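Local coordinates for protein putative uronate isomerase (Thermotoga maritima, PDB 4NAR) that may act as an isomerase of the lactate racemase family, although its natural substrate and reaction are not firmly known, at residues L10-I15 / A49-R54; V35-D38 / V42-T45; K21-L26 / L57-K62; N222-E227 / P233-I238; E80-K83 / I87-N90. All blocks are in the same frame, centred on the assembly; numbering follows the deposited sequence.

Contact 1: residues L10-I15 / A49-R54; sequences LTEEKI and AKNLYR
Glu12, on the first turn of helix 12-24, reaches across to Lys50 and Asn51 on helix 45-58. The hydrogen bond of the contact runs from Asn51 ND2 to Glu12 OE1, at 3.2 Å, and the N-H points almost exactly at the oxygen (178°). The acceptor lies in the plane of the Asn51 amide, so the donor is well aimed. The carboxylate is turned about 44° against that plane and is met on the anti side of OE1, somewhat out of its own plane. Asn51 ND2 also donates to Leu47 O one turn back in its own helix, which fixes the rotation of the amide and leaves its other N-H for Glu12.

Helix 45-58 connects the neighbouring parallel strands 31-36 and 63-68 in a beta-alpha-beta crossover, and helix 12-24 packs against it; Leu52 touching Val23 continues the same interface.

The ionic component is looser. Glu12 OE1 stands 3.8 Å from Lys50 NZ, a long salt bridge, with OE1 and Lys50 CE 3.7 Å apart. The two extended chains cross at about a right angle. Glu12 gets there because CG is set opposite the backbone N (chi1 -154°), which carries the chain straight off the helix toward its neighbour.

A capping bond internal to 10-15 shapes the start of the helix that carries Glu12. Thr11 is the N-cap residue, and its OG1 accepts from Lys14 N at 3.1 Å. With Glu12 directly behind this cap, its negative charge is likely to be favoured further by the amino end of the helix.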
# COMPACT_ATOMS: atom_id res chain seq x y z
N LEU A 10 -14.67 16.13 7.18
CA LEU A 10 -13.80 17.24 6.78
C LEU A 10 -14.31 17.75 5.44
O LEU A 10 -14.52 16.95 4.51
CB LEU A 10 -12.36 16.77 6.66
CG LEU A 10 -11.38 17.75 6.01
CD1 LEU A 10 -11.22 18.97 6.90
CD2 LEU A 10 -10.04 17.07 5.74
N THR A 11 -14.52 19.06 5.32
CA THR A 11 -15.19 19.60 4.13
C THR A 11 -14.24 20.14 3.08
O THR A 11 -13.13 20.57 3.40
CB THR A 11 -16.18 20.73 4.47
OG1 THR A 11 -15.47 21.88 4.95
CG2 THR A 11 -17.22 20.25 5.50
N GLU A 12 -14.69 20.12 1.83
CA GLU A 12 -13.97 20.76 0.73
C GLU A 12 -13.66 22.23 1.06
O GLU A 12 -12.58 22.73 0.74
CB GLU A 12 -14.76 20.66 -0.58
CG GLU A 12 -13.86 20.71 -1.82
CD GLU A 12 -14.62 20.77 -3.13
OE1 GLU A 12 -14.13 21.46 -4.05
OE2 GLU A 12 -15.69 20.10 -3.26
N GLU A 13 -14.60 22.90 1.73
CA GLU A 13 -14.40 24.30 2.09
C GLU A 13 -13.21 24.48 3.02
O GLU A 13 -12.35 25.33 2.76
CB GLU A 13 -15.66 24.91 2.71
CG GLU A 13 -15.90 26.36 2.26
CD GLU A 13 -16.10 27.34 3.41
OE1 GLU A 13 -17.06 27.13 4.20
OE2 GLU A 13 -15.32 28.31 3.52
N LYS A 14 -13.16 23.69 4.10
CA LYS A 14 -12.03 23.71 5.03
C LYS A 14 -10.73 23.33 4.30
O LYS A 14 -9.70 23.98 4.49
CB LYS A 14 -12.25 22.74 6.20
CG LYS A 14 -13.11 23.27 7.37
CD LYS A 14 -13.46 22.13 8.35
CE LYS A 14 -12.73 22.27 9.68
NZ LYS A 14 -11.33 22.72 9.47
N ILE A 15 -10.79 22.28 3.49
CA ILE A 15 -9.62 21.82 2.73
C ILE A 15 -9.07 22.97 1.88
O ILE A 15 -7.88 23.29 1.96
CB ILE A 15 -9.95 20.58 1.87
CG1 ILE A 15 -10.04 19.34 2.76
CG2 ILE A 15 -8.92 20.40 0.76
CD1 ILE A 15 -10.71 18.14 2.09
N ALA A 49 -6.09 17.62 -5.03
CA ALA A 49 -5.36 17.91 -6.26
C ALA A 49 -6.00 19.03 -7.08
O ALA A 49 -5.34 19.99 -7.47
CB ALA A 49 -5.24 16.65 -7.09
N LYS A 50 -7.30 18.90 -7.36
CA LYS A 50 -7.97 19.87 -8.21
C LYS A 50 -7.95 21.29 -7.61
O LYS A 50 -7.81 22.27 -8.33
CB LYS A 50 -9.40 19.41 -8.55
CG LYS A 50 -10.51 20.01 -7.69
CD LYS A 50 -11.84 19.29 -7.91
CE LYS A 50 -12.99 20.02 -7.21
NZ LYS A 50 -14.15 19.11 -6.99
N ASN A 51 -8.07 21.39 -6.28
CA ASN A 51 -8.07 22.70 -5.64
C ASN A 51 -6.67 23.27 -5.55
O ASN A 51 -6.47 24.46 -5.78
CB ASN A 51 -8.75 22.65 -4.27
CG ASN A 51 -10.26 22.65 -4.39
OD1 ASN A 51 -10.85 23.56 -4.98
ND2 ASN A 51 -10.90 21.61 -3.84
N LEU A 52 -5.69 22.40 -5.25
CA LEU A 52 -4.29 22.80 -5.26
C LEU A 52 -3.91 23.40 -6.61
O LEU A 52 -3.29 24.47 -6.67
CB LEU A 52 -3.39 21.59 -4.99
CG LEU A 52 -1.91 21.87 -4.76
CD1 LEU A 52 -1.72 22.79 -3.56
CD2 LEU A 52 -1.17 20.56 -4.55
N TYR A 53 -4.31 22.72 -7.68
CA TYR A 53 -4.03 23.18 -9.04
C TYR A 53 -4.71 24.52 -9.33
O TYR A 53 -4.10 25.40 -9.93
CB TYR A 53 -4.48 22.13 -10.05
CG TYR A 53 -4.53 22.58 -11.50
CD1 TYR A 53 -3.36 22.79 -12.23
CD2 TYR A 53 -5.75 22.75 -12.16
CE1 TYR A 53 -3.41 23.18 -13.57
CE2 TYR A 53 -5.81 23.13 -13.49
CZ TYR A 53 -4.64 23.34 -14.19
OH TYR A 53 -4.69 23.73 -15.51
N ARG A 54 -5.96 24.66 -8.90
CA ARG A 54 -6.72 25.88 -9.14
C ARG A 54 -6.01 27.10 -8.55
O ARG A 54 -5.74 28.08 -9.25
CB ARG A 54 -8.12 25.74 -8.56
CG ARG A 54 -9.19 26.40 -9.40
CD ARG A 54 -9.64 27.73 -8.82
NE ARG A 54 -11.02 28.02 -9.22
CZ ARG A 54 -12.09 27.67 -8.52
NH1 ARG A 54 -11.94 27.03 -7.36
NH2 ARG A 54 -13.31 27.96 -8.97

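Contact 2: residues V35-D38 / V42-T45; sequences VHTD and VDFT
Thr37 OG1 donates to Asp43 OD2 at 2.8 Å, using the syn lone pair of that oxygen, and the two side chains approach from opposite directions. Beside this bond Thr37 OG1 stands 3.6 Å from Thr45 OG1.

The next shell holds the carboxylate in place. Asp43 OD1 takes two donors from the same face of its plane: Thr45 N at 2.9 Å, which makes an Asx turn, and Thr45 OG1 at a short 2.5 Å. With chi1 at 56°, Asp43 CG lies between backbone N and carbonyl carbon, folded back over the turn that leads into helix 45-58. A water bridges the segments, accepting from Thr37 N at 2.8 Å and donating to Thr45 OG1 at 3.0 Å. On the strand side, His36 ND1 donates to Thr37 O at 2.8 Å, while its NE2 is bonded to Thr66 OG1, so the imidazole is held at both nitrogens.

With an alanine in place of Asp43, Thr37 OG1 would probably lose its acceptor and the Asx turn its bond to Thr45 N, leaving Thr45 OG1 with the water alone among the partners described.

An acetate ion, probably from the crystallisation liquor, lies about 4 Å from the Thr37 side chain. Three donors spread over both oxygens satisfy a buried carboxylate and fix its rotation, which ties the end of strand 31-36 to the start of the following helix.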
# COMPACT_ATOMS: atom_id res chain seq x y z
N VAL A 35 2.89 14.25 -6.57
CA VAL A 35 2.98 12.81 -6.43
C VAL A 35 1.71 12.32 -5.71
O VAL A 35 1.37 12.83 -4.63
CB VAL A 35 4.28 12.40 -5.67
CG1 VAL A 35 4.37 10.89 -5.51
CG2 VAL A 35 5.53 12.92 -6.40
N HIS A 36 1.01 11.36 -6.31
CA HIS A 36 -0.30 10.93 -5.83
C HIS A 36 -0.43 9.41 -5.79
O HIS A 36 0.38 8.69 -6.40
CB HIS A 36 -1.43 11.49 -6.72
CG HIS A 36 -1.27 11.14 -8.18
ND1 HIS A 36 -1.77 9.98 -8.72
CD2 HIS A 36 -0.65 11.80 -9.19
CE1 HIS A 36 -1.46 9.93 -10.01
NE2 HIS A 36 -0.79 11.02 -10.32
N THR A 37 -1.46 8.93 -5.08
CA THR A 37 -1.80 7.51 -5.00
C THR A 37 -2.41 7.05 -6.33
O THR A 37 -2.76 7.88 -7.20
CB THR A 37 -2.80 7.24 -3.84
OG1 THR A 37 -4.02 7.97 -4.07
CG2 THR A 37 -2.21 7.68 -2.49
N ASP A 38 -2.56 5.74 -6.50
CA ASP A 38 -3.04 5.21 -7.78
C ASP A 38 -4.50 4.73 -7.68
O ASP A 38 -5.14 4.92 -6.64
CB ASP A 38 -2.11 4.12 -8.34
CG ASP A 38 -2.05 2.89 -7.44
OD1 ASP A 38 -2.68 2.94 -6.35
OD2 ASP A 38 -1.37 1.89 -7.81
N VAL A 42 -8.75 4.25 -2.84
CA VAL A 42 -9.99 5.03 -2.83
C VAL A 42 -9.90 6.06 -1.68
O VAL A 42 -9.96 5.70 -0.50
CB VAL A 42 -11.24 4.12 -2.70
CG1 VAL A 42 -12.53 4.91 -2.99
CG2 VAL A 42 -11.11 2.94 -3.67
N ASP A 43 -9.75 7.33 -2.05
CA ASP A 43 -9.52 8.40 -1.09
C ASP A 43 -10.09 9.70 -1.64
O ASP A 43 -10.82 9.69 -2.64
CB ASP A 43 -8.02 8.53 -0.78
CG ASP A 43 -7.14 8.75 -2.04
OD1 ASP A 43 -7.53 9.51 -2.97
OD2 ASP A 43 -6.03 8.17 -2.08
N PHE A 44 -9.74 10.84 -1.03
CA PHE A 44 -10.25 12.12 -1.53
C PHE A 44 -9.20 13.00 -2.23
O PHE A 44 -9.31 14.25 -2.23
CB PHE A 44 -11.04 12.88 -0.44
CG PHE A 44 -10.25 13.17 0.82
CD1 PHE A 44 -9.68 14.42 1.02
CD2 PHE A 44 -10.10 12.21 1.79
CE1 PHE A 44 -8.96 14.69 2.20
CE2 PHE A 44 -9.38 12.47 2.96
CZ PHE A 44 -8.82 13.70 3.16
N THR A 45 -8.22 12.35 -2.86
CA THR A 45 -7.21 13.05 -3.65
C THR A 45 -7.82 14.12 -4.56
O THR A 45 -7.33 15.26 -4.60
CB THR A 45 -6.41 12.10 -4.56
OG1 THR A 45 -5.74 11.11 -3.76
CG2 THR A 45 -5.42 12.89 -5.40
O HOH W 1 -2.78 11.02 -3.84

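Contact 3: residues K21-L26 / L57-K62; sequences KLVEDL and LERGLK
Arg59 lies across the carboxyl end of helix 12-24, where Val23 and Leu26 form most of the surface it meets. Its aliphatic part makes the apolar contact: Arg59 CD rests against Val23 CG1 at 3.6 Å, the two side chains sliding past each other in opposite directions. The arginine chain is extended up to CD and then bends (chi3 41°), which lays the guanidinium over the terminal carbonyls.

One face of that group looks onto Val23 O, Glu24 O and Leu26 O. Arg59 NE is 3.3 Å from Val23 O, but the angle is too poor for a hydrogen bond. The modelled approach of Arg59 NH2 to Leu26 O is too close to be trusted, and no bond rests on it. Outside the pair of segments, Arg59 NH2 has a weak hydrogen bond to Gly27 O.

Arg59 itself leaves helix 45-58 just before Gly60, the positive-phi C-prime residue of a Schellman motif, with Gly60 N bonded to Leu57 O at 2.9 Å. Two helix ends therefore meet here, and a positive charge set over carbonyls that close a helix would probably be favourable electrostatically even without well-aimed hydrogen bonds.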
# COMPACT_ATOMS: atom_id res chain seq x y z
N LYS A 21 -4.02 28.69 2.05
CA LYS A 21 -3.01 29.10 3.02
C LYS A 21 -1.62 28.62 2.60
O LYS A 21 -0.67 29.41 2.51
CB LYS A 21 -3.39 28.57 4.40
CG LYS A 21 -2.42 28.93 5.52
CD LYS A 21 -2.93 28.41 6.87
CE LYS A 21 -1.99 28.79 8.01
NZ LYS A 21 -2.25 28.01 9.26
N LEU A 22 -1.50 27.32 2.32
CA LEU A 22 -0.24 26.71 1.87
C LEU A 22 0.34 27.36 0.60
O LEU A 22 1.55 27.62 0.52
CB LEU A 22 -0.43 25.21 1.68
CG LEU A 22 0.54 24.46 0.77
CD1 LEU A 22 1.87 24.19 1.47
CD2 LEU A 22 -0.10 23.17 0.31
N VAL A 23 -0.53 27.61 -0.39
CA VAL A 23 -0.13 28.22 -1.66
C VAL A 23 0.30 29.68 -1.47
O VAL A 23 1.25 30.15 -2.09
CB VAL A 23 -1.26 28.16 -2.71
CG1 VAL A 23 -0.97 29.09 -3.88
CG2 VAL A 23 -1.45 26.72 -3.19
N GLU A 24 -0.42 30.37 -0.59
CA GLU A 24 -0.10 31.75 -0.25
C GLU A 24 1.33 31.86 0.30
O GLU A 24 2.02 32.84 0.03
CB GLU A 24 -1.15 32.32 0.72
CG GLU A 24 -0.60 33.15 1.88
CD GLU A 24 -0.96 32.57 3.24
OE1 GLU A 24 -2.12 32.78 3.69
OE2 GLU A 24 -0.10 31.90 3.87
N ASP A 25 1.76 30.84 1.04
CA ASP A 25 3.11 30.81 1.60
C ASP A 25 4.18 30.34 0.60
O ASP A 25 5.38 30.46 0.86
CB ASP A 25 3.13 29.99 2.90
CG ASP A 25 4.23 28.95 2.92
OD1 ASP A 25 5.28 29.18 3.58
OD2 ASP A 25 4.06 27.89 2.26
N LEU A 26 3.75 29.81 -0.54
CA LEU A 26 4.71 29.51 -1.62
C LEU A 26 5.13 30.80 -2.29
O LEU A 26 4.29 31.65 -2.58
CB LEU A 26 4.11 28.57 -2.66
CG LEU A 26 4.39 27.08 -2.50
CD1 LEU A 26 5.69 26.83 -1.72
CD2 LEU A 26 3.21 26.38 -1.85
N LEU A 57 -2.83 27.98 -10.28
CA LEU A 57 -3.05 28.75 -11.49
C LEU A 57 -3.13 30.25 -11.19
O LEU A 57 -2.48 31.06 -11.85
CB LEU A 57 -4.33 28.31 -12.19
CG LEU A 57 -4.19 27.21 -13.24
CD1 LEU A 57 -5.51 27.03 -13.97
CD2 LEU A 57 -3.06 27.52 -14.22
N GLU A 58 -3.92 30.60 -10.16
CA GLU A 58 -4.14 32.00 -9.78
C GLU A 58 -2.86 32.75 -9.38
O GLU A 58 -2.82 33.98 -9.44
CB GLU A 58 -5.17 32.10 -8.64
CG GLU A 58 -6.62 31.98 -9.11
CD GLU A 58 -7.57 31.53 -7.99
OE1 GLU A 58 -7.17 31.61 -6.80
OE2 GLU A 58 -8.70 31.09 -8.31
N ARG A 59 -1.84 32.01 -8.97
CA ARG A 59 -0.56 32.62 -8.63
C ARG A 59 0.52 32.42 -9.69
O ARG A 59 1.71 32.57 -9.40
CB ARG A 59 -0.07 32.13 -7.26
CG ARG A 59 -0.60 32.96 -6.10
CD ARG A 59 -0.06 32.47 -4.75
NE ARG A 59 1.35 32.09 -4.81
CZ ARG A 59 2.37 32.90 -4.50
NH1 ARG A 59 2.13 34.14 -4.09
NH2 ARG A 59 3.62 32.47 -4.59
N GLY A 60 0.10 32.09 -10.91
CA GLY A 60 1.01 32.06 -12.05
C GLY A 60 1.76 30.77 -12.32
O GLY A 60 2.87 30.79 -12.85
N LEU A 61 1.15 29.63 -11.98
CA LEU A 61 1.71 28.33 -12.31
C LEU A 61 1.92 28.15 -13.82
O LEU A 61 1.00 28.37 -14.61
CB LEU A 61 0.79 27.22 -11.80
CG LEU A 61 1.16 25.79 -12.19
CD1 LEU A 61 2.41 25.36 -11.44
CD2 LEU A 61 -0.01 24.86 -11.89
N LYS A 62 3.12 27.75 -14.22
CA LYS A 62 3.38 27.46 -15.63
C LYS A 62 3.23 25.97 -15.98
O LYS A 62 2.70 25.60 -17.02
CB LYS A 62 4.77 27.96 -16.03
CG LYS A 62 4.94 29.47 -15.90
CD LYS A 62 3.98 30.21 -16.85
CE LYS A 62 3.34 31.43 -16.17
NZ LYS A 62 1.94 31.64 -16.67

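Contact 4: residues N222-E227 / P233-I238; sequences NMVYEE and PRALYI
The beta hairpin of strands 217-227 and 231-240 joins Asn222 to Tyr237 and Val224 to Ala235 in antiparallel hydrogen-bonded pairs. Asn222 N gives to Tyr237 O at 2.9 Å, Tyr237 N returns to Asn222 O at 2.8 Å, and Val224 N gives to Ala235 O at 2.8 Å. The segments run 172° apart.

Regular pairing breaks at a classic beta bulge: Val224 O accepts from both Arg234 N at 2.9 Å and Ala235 N at 3.1 Å, after which Tyr225 stands opposite Pro233.

On the face carrying Met223 (selenomethionine), its CG lies 3.9 Å from Leu236 CD2, the side chains running side by side in the same direction. The other face carries Val224 and Tyr237, whose CG2 and CE2 are 4.4 Å apart; helix 241-259 packs there, against Asn222 and Ala235.

The bulge residue Arg234 curls back at chi2 and chi3 to bring NH1 to Glu226 OE2 in a salt bridge at the guanidinium edge, with the carboxylate plane turned 72° away; the modelled 2.4 Å is doubtfully short. A leucine at this bulge position would probably leave Glu226 without its ionic mate and Gly7 O without the donor NE.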
# COMPACT_ATOMS: atom_id res chain seq x y z
N ASN A 222 -1.13 14.61 4.13
CA ASN A 222 -1.41 13.28 4.64
C ASN A 222 -2.90 13.14 5.01
O ASN A 222 -3.38 13.72 5.99
CB ASN A 222 -0.51 13.01 5.86
CG ASN A 222 -0.41 11.52 6.22
OD1 ASN A 222 -1.31 10.72 5.92
ND2 ASN A 222 0.70 11.14 6.87
N MSE A 223 -3.62 12.39 4.19
CA MSE A 223 -5.06 12.23 4.35
C MSE A 223 -5.42 11.11 5.33
O MSE A 223 -4.71 10.10 5.43
CB MSE A 223 -5.69 11.87 3.00
CG MSE A 223 -5.63 12.97 1.94
SE MSE A 223 -6.27 12.26 0.24
CE MSE A 223 -5.01 10.81 -0.04
N VAL A 224 -6.53 11.30 6.04
CA VAL A 224 -7.15 10.20 6.78
C VAL A 224 -8.66 10.24 6.48
O VAL A 224 -9.27 11.32 6.41
CB VAL A 224 -6.87 10.30 8.30
CG1 VAL A 224 -7.37 9.06 9.02
CG2 VAL A 224 -5.39 10.49 8.57
N TYR A 225 -9.26 9.07 6.30
CA TYR A 225 -10.66 9.01 5.91
C TYR A 225 -11.31 7.69 6.34
O TYR A 225 -10.63 6.71 6.65
CB TYR A 225 -10.80 9.15 4.39
CG TYR A 225 -9.79 8.28 3.68
CD1 TYR A 225 -8.53 8.77 3.37
CD2 TYR A 225 -10.09 6.95 3.34
CE1 TYR A 225 -7.58 7.97 2.74
CE2 TYR A 225 -9.14 6.14 2.70
CZ TYR A 225 -7.89 6.66 2.41
OH TYR A 225 -6.93 5.89 1.78
N GLU A 226 -12.64 7.69 6.33
CA GLU A 226 -13.40 6.47 6.47
C GLU A 226 -13.98 6.08 5.12
O GLU A 226 -14.17 6.93 4.25
CB GLU A 226 -14.54 6.65 7.47
CG GLU A 226 -14.07 6.80 8.89
CD GLU A 226 -15.03 7.63 9.71
OE1 GLU A 226 -16.01 8.17 9.13
OE2 GLU A 226 -14.81 7.75 10.94
N GLU A 227 -14.26 4.79 4.97
CA GLU A 227 -14.99 4.30 3.81
C GLU A 227 -16.18 3.47 4.27
O GLU A 227 -16.00 2.39 4.86
CB GLU A 227 -14.08 3.47 2.90
CG GLU A 227 -14.83 2.91 1.71
CD GLU A 227 -13.91 2.54 0.57
OE1 GLU A 227 -12.66 2.63 0.76
OE2 GLU A 227 -14.43 2.18 -0.52
N PRO A 233 -13.97 12.02 4.20
CA PRO A 233 -12.71 12.65 4.62
C PRO A 233 -12.78 13.00 6.11
O PRO A 233 -13.83 13.42 6.59
CB PRO A 233 -12.65 13.93 3.78
CG PRO A 233 -13.52 13.66 2.59
CD PRO A 233 -14.62 12.73 3.09
N ARG A 234 -11.67 12.83 6.83
CA ARG A 234 -11.68 13.07 8.27
C ARG A 234 -10.53 13.98 8.72
O ARG A 234 -10.62 14.64 9.76
CB ARG A 234 -11.62 11.73 9.00
CG ARG A 234 -12.87 10.86 8.78
CD ARG A 234 -14.15 11.51 9.39
NE ARG A 234 -13.87 12.01 10.74
CZ ARG A 234 -13.96 11.27 11.84
NH1 ARG A 234 -14.36 10.00 11.76
NH2 ARG A 234 -13.65 11.79 13.03
N ALA A 235 -9.44 13.99 7.94
CA ALA A 235 -8.29 14.85 8.26
C ALA A 235 -7.34 14.98 7.09
O ALA A 235 -7.16 14.04 6.31
CB ALA A 235 -7.53 14.33 9.48
N LEU A 236 -6.72 16.15 6.99
CA LEU A 236 -5.67 16.42 6.02
C LEU A 236 -4.52 17.09 6.79
O LEU A 236 -4.63 18.26 7.17
CB LEU A 236 -6.18 17.35 4.92
CG LEU A 236 -5.67 17.16 3.48
CD1 LEU A 236 -5.51 18.51 2.75
CD2 LEU A 236 -4.37 16.35 3.40
N TYR A 237 -3.46 16.34 7.05
CA TYR A 237 -2.33 16.89 7.80
C TYR A 237 -1.26 17.39 6.83
O TYR A 237 -0.59 16.59 6.17
CB TYR A 237 -1.78 15.86 8.78
CG TYR A 237 -2.79 15.43 9.82
CD1 TYR A 237 -3.60 16.37 10.44
CD2 TYR A 237 -2.94 14.10 10.18
CE1 TYR A 237 -4.54 16.00 11.40
CE2 TYR A 237 -3.88 13.71 11.13
CZ TYR A 237 -4.67 14.67 11.74
OH TYR A 237 -5.61 14.30 12.70
N ILE A 238 -1.12 18.71 6.74
CA ILE A 238 -0.20 19.32 5.80
C ILE A 238 1.08 19.74 6.51
O ILE A 238 1.03 20.41 7.53
CB ILE A 238 -0.84 20.56 5.13
CG1 ILE A 238 -2.21 20.20 4.54
CG2 ILE A 238 0.10 21.16 4.09
CD1 ILE A 238 -2.85 21.28 3.67

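Contact 5: residues E80-K83 / I87-N90; sequences EFEK and ISRN
Just beyond the last turns of helix 78-85 the backbone folds back on itself: Ile87 N makes a weak bond to Glu82 O at 3.4 Å, and Ile87 O comes within 3.3 Å of Glu82 CA in a CA-H...O contact. This is the exit of the helix in the beta-alpha-beta connection between the neighbouring parallel strands 63-68 and 94-97, and the segment 87-90 is the loop on the way to the second of them.

Glu82 carries the side-chain contact, its two oxygens doing different work. OE2 accepts from Arg89 N at 3.2 Å with a nearly straight N-H (168°), yet the donor stands well above the carboxylate plane. OE1 forms a salt bridge with Arg89 NH1 at 2.6 Å, approaching over one face of the guanidinium, not at its edge; the two planes are 78° apart. The Glu82 chain is extended beyond CG, which passes alongside the Ile87 carbonyl before the carboxylate reaches Arg89.

Arg89 adopts a folded shape. Its CG sits between backbone N and carbonyl carbon (chi1 36°), and bends at chi2 and chi3 bring the guanidinium back over the glutamate. Since Arg89 also touches a crystal neighbour, this conformation may owe something to the lattice. Ile87 turns its side chain the other way, against Phe64.

The loop is shaped by Ser88 as well. Its CB points away from the helix, and its hydroxyl serves the loop itself: in an ST turn Ser88 OG accepts from Asn90 N at 2.9 Å.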
# COMPACT_ATOMS: atom_id res chain seq x y z
N GLU A 80 -7.75 7.56 -15.94
CA GLU A 80 -7.65 7.28 -14.51
C GLU A 80 -6.96 8.41 -13.72
O GLU A 80 -7.32 8.67 -12.57
CB GLU A 80 -6.95 5.94 -14.26
CG GLU A 80 -7.66 4.74 -14.86
CD GLU A 80 -6.91 3.44 -14.61
OE1 GLU A 80 -7.47 2.58 -13.89
OE2 GLU A 80 -5.78 3.28 -15.12
N PHE A 81 -5.96 9.07 -14.32
CA PHE A 81 -5.34 10.24 -13.69
C PHE A 81 -6.40 11.31 -13.50
O PHE A 81 -6.48 11.94 -12.44
CB PHE A 81 -4.21 10.84 -14.55
CG PHE A 81 -2.90 10.08 -14.50
CD1 PHE A 81 -1.94 10.36 -13.53
CD2 PHE A 81 -2.61 9.11 -15.46
CE1 PHE A 81 -0.70 9.66 -13.50
CE2 PHE A 81 -1.38 8.40 -15.44
CZ PHE A 81 -0.43 8.68 -14.46
N GLU A 82 -7.19 11.53 -14.54
CA GLU A 82 -8.27 12.51 -14.51
C GLU A 82 -9.22 12.23 -13.35
O GLU A 82 -9.53 13.14 -12.57
CB GLU A 82 -9.07 12.49 -15.80
CG GLU A 82 -8.28 12.88 -17.04
CD GLU A 82 -9.15 12.93 -18.29
OE1 GLU A 82 -9.23 11.91 -19.00
OE2 GLU A 82 -9.75 13.99 -18.56
N LYS A 83 -9.67 10.98 -13.24
CA LYS A 83 -10.56 10.60 -12.16
C LYS A 83 -9.90 10.81 -10.80
O LYS A 83 -10.52 11.36 -9.87
CB LYS A 83 -11.04 9.14 -12.31
CG LYS A 83 -11.81 8.62 -11.08
CD LYS A 83 -12.80 7.50 -11.40
CE LYS A 83 -12.10 6.18 -11.76
NZ LYS A 83 -13.08 5.05 -11.92
N ILE A 87 -8.77 16.50 -12.44
CA ILE A 87 -8.20 17.47 -13.39
C ILE A 87 -8.28 16.89 -14.82
O ILE A 87 -7.99 15.71 -15.03
CB ILE A 87 -6.74 17.79 -13.05
CG1 ILE A 87 -6.62 18.23 -11.58
CG2 ILE A 87 -6.18 18.85 -13.99
CD1 ILE A 87 -5.19 18.64 -11.15
N SER A 88 -8.69 17.71 -15.79
CA SER A 88 -8.86 17.21 -17.15
C SER A 88 -7.51 17.08 -17.86
O SER A 88 -6.59 17.87 -17.62
CB SER A 88 -9.78 18.13 -17.96
OG SER A 88 -9.68 17.88 -19.35
N ARG A 89 -7.40 16.08 -18.74
CA ARG A 89 -6.22 15.91 -19.59
C ARG A 89 -6.05 17.12 -20.51
O ARG A 89 -4.93 17.40 -20.98
CB ARG A 89 -6.37 14.65 -20.43
CG ARG A 89 -7.80 14.42 -20.88
CD ARG A 89 -7.90 13.83 -22.26
NE ARG A 89 -7.47 12.44 -22.33
CZ ARG A 89 -8.24 11.39 -22.00
NH1 ARG A 89 -9.48 11.57 -21.54
NH2 ARG A 89 -7.75 10.16 -22.13
N ASN A 90 -7.14 17.82 -20.79
CA ASN A 90 -7.12 18.89 -21.77
C ASN A 90 -6.63 20.23 -21.23
O ASN A 90 -6.65 21.23 -21.95
CB ASN A 90 -8.47 19.04 -22.47
CG ASN A 90 -8.76 17.90 -23.43
OD1 ASN A 90 -7.92 17.56 -24.29
ND2 ASN A 90 -9.93 17.29 -23.29

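How the contacts relate
Contacts 1, 2, 3 and 5 all belong to the lactate racemase N-terminal domain, and contact 4 adds a later hairpin to the same mixed sheet. Contacts 1 and 3 both join helix 12-24 to helix 45-58, with centres 13 Å apart; contact 2 lies between their segments in sequence, on the turn from strand 31-36 into helix 45-58. Contact 5 follows, and contact 4 comes last. Phe44 links three of them: its CE1 meets Ile15 CD1 at 3.9 Å, and its CZ meets Met223 CG at 3.5 Å. Ile87 packs on Tyr53, bringing contact 5 against contact 1. The helix pair thus packs on a mixed sheet with hairpin 217-240 toward one side and strands 31-36, 63-68 and 94-97 toward the other.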